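Lipoprotein, putative (Bacillus anthracis, PDB 4NOH) is of unknown function but belongs to an uncharacterised family of bacterial lipoproteins, which suggests attachment to the membrane through a lipid. Local coordinates at residues Lys43-Asn48 / Val107-Ala112; Glu89-Val94 / Thr116-Val121. All blocks are in the same frame, centred on the assembly; numbering follows the deposited sequence.

Contact 1: residues Lys43-Asn48 / Val107-Ala112; sequences KVLIMN and VVIGDA
No flat group takes part where Leu45 and Met47 meet Ile109; every touching atom is a methyl carbon. The ring of Tyr119, on the neighbouring strand 118-122, packs against Ile109. CD1 of Ile109, the tip of a side chain held nearly straight at chi2 (169°), approaches CD2 of Leu45 to 3.8 Å, the two side chains crossing at about a right angle. The same methyl meets CE of Met47 at 4.1 Å, here end to end. CD2 of Leu45 and CE of Met47 are 5.3 Å apart, and CD1 of Ile109 touches both. Met47, a selenomethionine, has two modelled conformations, so the details of its touch are less certain than those of Leu45.

Leu45 and Met47 are two residues apart in strand 42-48 and therefore look out from one face of the large mixed sheet, whereas Ile109 belongs to an outer strand of a separate three-stranded sheet. The 10.0 Å between the CA atoms of Leu45 and Ile109 is bridged by side chains extending from both strands: forked leucine and flexible methionine on one, isoleucine with its extended CG1-CD1 arm on the other. Met55 of helix 49-57 touches both Met47 and Ile109 and helps to cover the cluster, and Asn48 caps that helix by accepting a bond at OD1 from the backbone N of Thr51.

With no hydrogen bond or charge pair between the segments, the contact rests on dispersion and the exclusion of water from buried methyls, which depend on close fit more than on exact direction.

Contact 2: residues Glu89-Val94 / Thr116-Val121; sequences EEQKDV and TDMYAV
The long loop between strands 84-86 and 95-96 folds over one face of the large mixed sheet, where Gln91 and Val94 close on Met118 of strand 118-122. Met118, built as selenomethionine, carries the contact. Its SE atom lies 3.9 Å from CG2 of Val94 and 4.2 Å from CG of Gln91. The chain turns at its last torsion (chi3 -73°), which brings its CE methyl to 4.2 Å from the same CG2 of Val94, so the valine branch meets both SE and CE.

Val94 and Met118 reach toward each other end to end, while Gln91 runs across the methionine at about a right angle. Gln91 lends only its aliphatic stem: a bend at chi2 (-71°) turns the amide aside, leaving CG to touch SE, and a partly exposed site suits a residue with an oily stem and a polar end. Long, pliable methionine reaches from the strand to the loop, and compact, branched valine suits the buried position facing it. Val85 and Ala87 also touch Met118.

Just before the strand, Thr116 OG1 donates a 2.8 Å hydrogen bond to O of Met118, in the carbonyl plane and on a lone pair, with a C=O...donor angle of 143°. The CG2 methyl of Thr116 meanwhile rests over one face of the Tyr119 ring, 3.4 Å above its plane and displaced toward the rim. The backbone of Val94 also bonds with Met101, close to the antiparallel pair 95-96 and 99-103. The arrangement is that of a connecting loop laid across a sheet face, packing its side chains on an apolar strand residue, Met118.

The centres of contacts 1 and 2 lie about 9 Å apart, joined through neighbouring parallel strands 42-48 and 118-122 of the large mixed sheet. The strands are joined by the backbone hydrogen bond of Ala120 N to Leu45 O, and Asp117, just ahead of strand 118-122, accepts one at OD2 from Lys43 N. Contact 1 uses the face that bears the small sheet, contact 2 the opposite face, touched there by loop 89-94. Along the chain the order is 43-48, 89-94, 107-112, 116-121, so the two pairings interlock. The adjacent strands thus meet the small sheet on one face and the loop on the other, bringing sequence-distant parts together.

Contact 1: residues Lys43-Asn48 / Val107-Ala112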
# COMPACT_ATOMS: atom_id res chain seq x y z
N LYS A 43 8.31 10.55 -1.08
CA LYS A 43 7.35 9.79 -1.86
C LYS A 43 6.03 9.66 -1.14
O LYS A 43 6.01 9.51 0.10
CB LYS A 43 7.89 8.40 -2.18
CG LYS A 43 8.83 8.38 -3.36
CD LYS A 43 9.26 6.98 -3.77
CE LYS A 43 9.81 6.99 -5.21
NZ LYS A 43 10.32 5.68 -5.72
N VAL A 44 4.95 9.74 -1.90
CA VAL A 44 3.60 9.55 -1.33
C VAL A 44 2.83 8.60 -2.24
O VAL A 44 2.84 8.75 -3.46
CB VAL A 44 2.85 10.89 -1.13
CG1 VAL A 44 2.69 11.66 -2.41
CG2 VAL A 44 1.51 10.65 -0.46
N LEU A 45 2.19 7.61 -1.62
CA LEU A 45 1.41 6.60 -2.34
C LEU A 45 -0.03 6.99 -2.07
O LEU A 45 -0.47 6.92 -0.93
CB LEU A 45 1.72 5.23 -1.81
CG LEU A 45 1.26 4.00 -2.56
CD1 LEU A 45 1.77 3.96 -3.99
CD2 LEU A 45 1.70 2.74 -1.82
N ILE A 46 -0.74 7.37 -3.12
CA ILE A 46 -2.09 7.95 -3.05
C ILE A 46 -3.13 6.95 -3.54
O ILE A 46 -3.02 6.38 -4.63
CB ILE A 46 -2.19 9.22 -3.92
CG1 ILE A 46 -1.02 10.19 -3.65
CG2 ILE A 46 -3.52 9.92 -3.68
CD1 ILE A 46 -0.79 11.23 -4.74
N MSE A 47 -4.16 6.73 -2.75
CA MSE A 47 -5.22 5.88 -3.22
C MSE A 47 -6.52 6.59 -3.00
O MSE A 47 -6.59 7.65 -2.37
CB MSE A 47 -5.20 4.51 -2.55
CG MSE A 47 -5.48 4.51 -1.07
SE MSE A 47 -4.78 2.87 -0.20
CE MSE A 47 -3.07 3.53 0.46
N ASN A 48 -7.55 6.03 -3.60
CA ASN A 48 -8.87 6.57 -3.40
C ASN A 48 -9.54 5.86 -2.22
O ASN A 48 -9.09 4.82 -1.73
CB ASN A 48 -9.74 6.59 -4.67
CG ASN A 48 -10.12 5.22 -5.20
OD1 ASN A 48 -10.09 4.20 -4.51
ND2 ASN A 48 -10.56 5.20 -6.44
N VAL A 107 0.57 5.00 10.00
CA VAL A 107 -0.03 3.78 9.46
C VAL A 107 0.74 3.44 8.18
O VAL A 107 1.11 4.32 7.42
CB VAL A 107 -1.51 3.99 9.16
CG1 VAL A 107 -2.12 2.78 8.44
CG2 VAL A 107 -2.29 4.34 10.41
N VAL A 108 1.02 2.15 8.01
CA VAL A 108 1.75 1.67 6.85
C VAL A 108 0.96 0.58 6.14
O VAL A 108 -0.02 0.08 6.66
CB VAL A 108 3.15 1.10 7.27
CG1 VAL A 108 4.04 2.20 7.90
CG2 VAL A 108 3.02 -0.08 8.22
N ILE A 109 1.37 0.24 4.93
CA ILE A 109 0.81 -0.92 4.23
C ILE A 109 1.67 -2.13 4.64
O ILE A 109 2.91 -2.11 4.57
CB ILE A 109 0.83 -0.76 2.71
CG1 ILE A 109 -0.19 0.32 2.31
CG2 ILE A 109 0.51 -2.08 2.03
CD1 ILE A 109 -0.09 0.77 0.87
N GLY A 110 1.02 -3.20 5.07
CA GLY A 110 1.77 -4.37 5.49
C GLY A 110 2.46 -4.15 6.82
O GLY A 110 1.96 -3.40 7.69
N ASP A 111 3.61 -4.77 7.00
CA ASP A 111 4.25 -4.79 8.32
C ASP A 111 5.43 -3.86 8.52
O ASP A 111 6.00 -3.77 9.62
CB ASP A 111 4.63 -6.23 8.68
CG ASP A 111 3.41 -7.17 8.77
OD1 ASP A 111 2.27 -6.77 8.51
OD2 ASP A 111 3.59 -8.36 9.11
N ALA A 112 5.73 -3.09 7.48
CA ALA A 112 6.83 -2.15 7.50
C ALA A 112 6.58 -1.11 6.43
O ALA A 112 5.84 -1.36 5.47
CB ALA A 112 8.13 -2.90 7.19

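Contact 2: residues Glu89-Val94 / Thr116-Val121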
# COMPACT_ATOMS: atom_id res chain seq x y z
N GLU A 89 5.89 10.80 11.07
CA GLU A 89 5.81 11.96 11.96
C GLU A 89 4.61 12.81 11.53
O GLU A 89 4.09 12.63 10.44
CB GLU A 89 7.08 12.82 11.82
CG GLU A 89 8.38 12.04 11.92
CD GLU A 89 9.63 12.90 11.78
OE1 GLU A 89 10.75 12.35 11.95
OE2 GLU A 89 9.50 14.13 11.52
N GLU A 90 4.20 13.73 12.40
CA GLU A 90 3.11 14.65 12.07
C GLU A 90 3.54 15.45 10.85
O GLU A 90 4.66 15.95 10.80
CB GLU A 90 2.90 15.62 13.25
CG GLU A 90 1.84 16.69 13.03
CD GLU A 90 1.62 17.54 14.26
OE1 GLU A 90 2.62 17.91 14.95
OE2 GLU A 90 0.44 17.85 14.54
N GLN A 91 2.65 15.55 9.88
CA GLN A 91 2.88 16.28 8.64
C GLN A 91 1.58 17.00 8.35
O GLN A 91 0.61 16.37 7.96
CB GLN A 91 3.21 15.29 7.50
CG GLN A 91 4.49 14.50 7.69
CD GLN A 91 5.75 15.34 7.53
OE1 GLN A 91 5.74 16.38 6.89
NE2 GLN A 91 6.85 14.86 8.10
N LYS A 92 1.53 18.32 8.55
CA LYS A 92 0.30 19.07 8.33
C LYS A 92 0.36 19.92 7.07
O LYS A 92 -0.62 20.59 6.76
CB LYS A 92 -0.04 19.95 9.54
CG LYS A 92 -0.32 19.14 10.79
CD LYS A 92 -0.80 19.98 11.96
CE LYS A 92 -2.24 20.42 11.80
NZ LYS A 92 -2.76 20.98 13.07
N ASP A 93 1.48 19.89 6.35
CA ASP A 93 1.64 20.72 5.15
C ASP A 93 1.77 19.90 3.88
O ASP A 93 2.40 20.34 2.91
CB ASP A 93 2.87 21.61 5.32
CG ASP A 93 2.77 22.52 6.52
OD1 ASP A 93 1.63 22.90 6.89
OD2 ASP A 93 3.82 22.89 7.08
N VAL A 94 1.16 18.73 3.86
CA VAL A 94 1.20 17.87 2.69
C VAL A 94 0.10 18.32 1.75
O VAL A 94 -1.08 18.21 2.09
CB VAL A 94 1.02 16.39 3.07
CG1 VAL A 94 0.95 15.51 1.84
CG2 VAL A 94 2.18 15.97 3.95
N THR A 116 7.34 3.68 -0.24
CA THR A 116 7.00 5.09 -0.14
C THR A 116 7.38 5.61 1.24
O THR A 116 7.80 4.84 2.10
CB THR A 116 5.47 5.24 -0.36
OG1 THR A 116 5.11 6.62 -0.44
CG2 THR A 116 4.69 4.55 0.72
N ASP A 117 7.30 6.93 1.42
CA ASP A 117 7.48 7.54 2.72
C ASP A 117 6.12 7.77 3.42
O ASP A 117 5.98 7.51 4.62
CB ASP A 117 8.19 8.87 2.57
CG ASP A 117 9.56 8.71 2.03
OD1 ASP A 117 10.40 8.14 2.76
OD2 ASP A 117 9.85 9.23 0.94
N MSE A 118 5.13 8.25 2.66
CA MSE A 118 3.80 8.59 3.19
C MSE A 118 2.75 7.92 2.35
O MSE A 118 3.01 7.46 1.22
CB MSE A 118 3.56 10.10 3.13
CG MSE A 118 4.71 10.81 3.81
SE MSE A 118 4.32 12.72 3.93
CE MSE A 118 4.60 13.18 2.04
N TYR A 119 1.54 7.87 2.87
CA TYR A 119 0.39 7.26 2.21
C TYR A 119 -0.75 8.25 2.30
O TYR A 119 -0.99 8.81 3.35
CB TYR A 119 -0.02 5.98 2.90
CG TYR A 119 1.11 4.99 3.16
CD1 TYR A 119 1.94 5.16 4.24
CD2 TYR A 119 1.33 3.89 2.32
CE1 TYR A 119 2.94 4.29 4.51
CE2 TYR A 119 2.36 2.99 2.60
CZ TYR A 119 3.16 3.21 3.69
OH TYR A 119 4.17 2.36 4.01
N ALA A 120 -1.44 8.50 1.22
CA ALA A 120 -2.56 9.46 1.26
C ALA A 120 -3.81 8.81 0.74
O ALA A 120 -3.75 7.96 -0.14
CB ALA A 120 -2.24 10.70 0.45
N VAL A 121 -4.96 9.19 1.30
CA VAL A 121 -6.23 8.69 0.83
C VAL A 121 -7.09 9.89 0.54
O VAL A 121 -7.29 10.74 1.41
CB VAL A 121 -6.90 7.73 1.81
CG1 VAL A 121 -8.17 7.15 1.22
CG2 VAL A 121 -5.94 6.61 2.24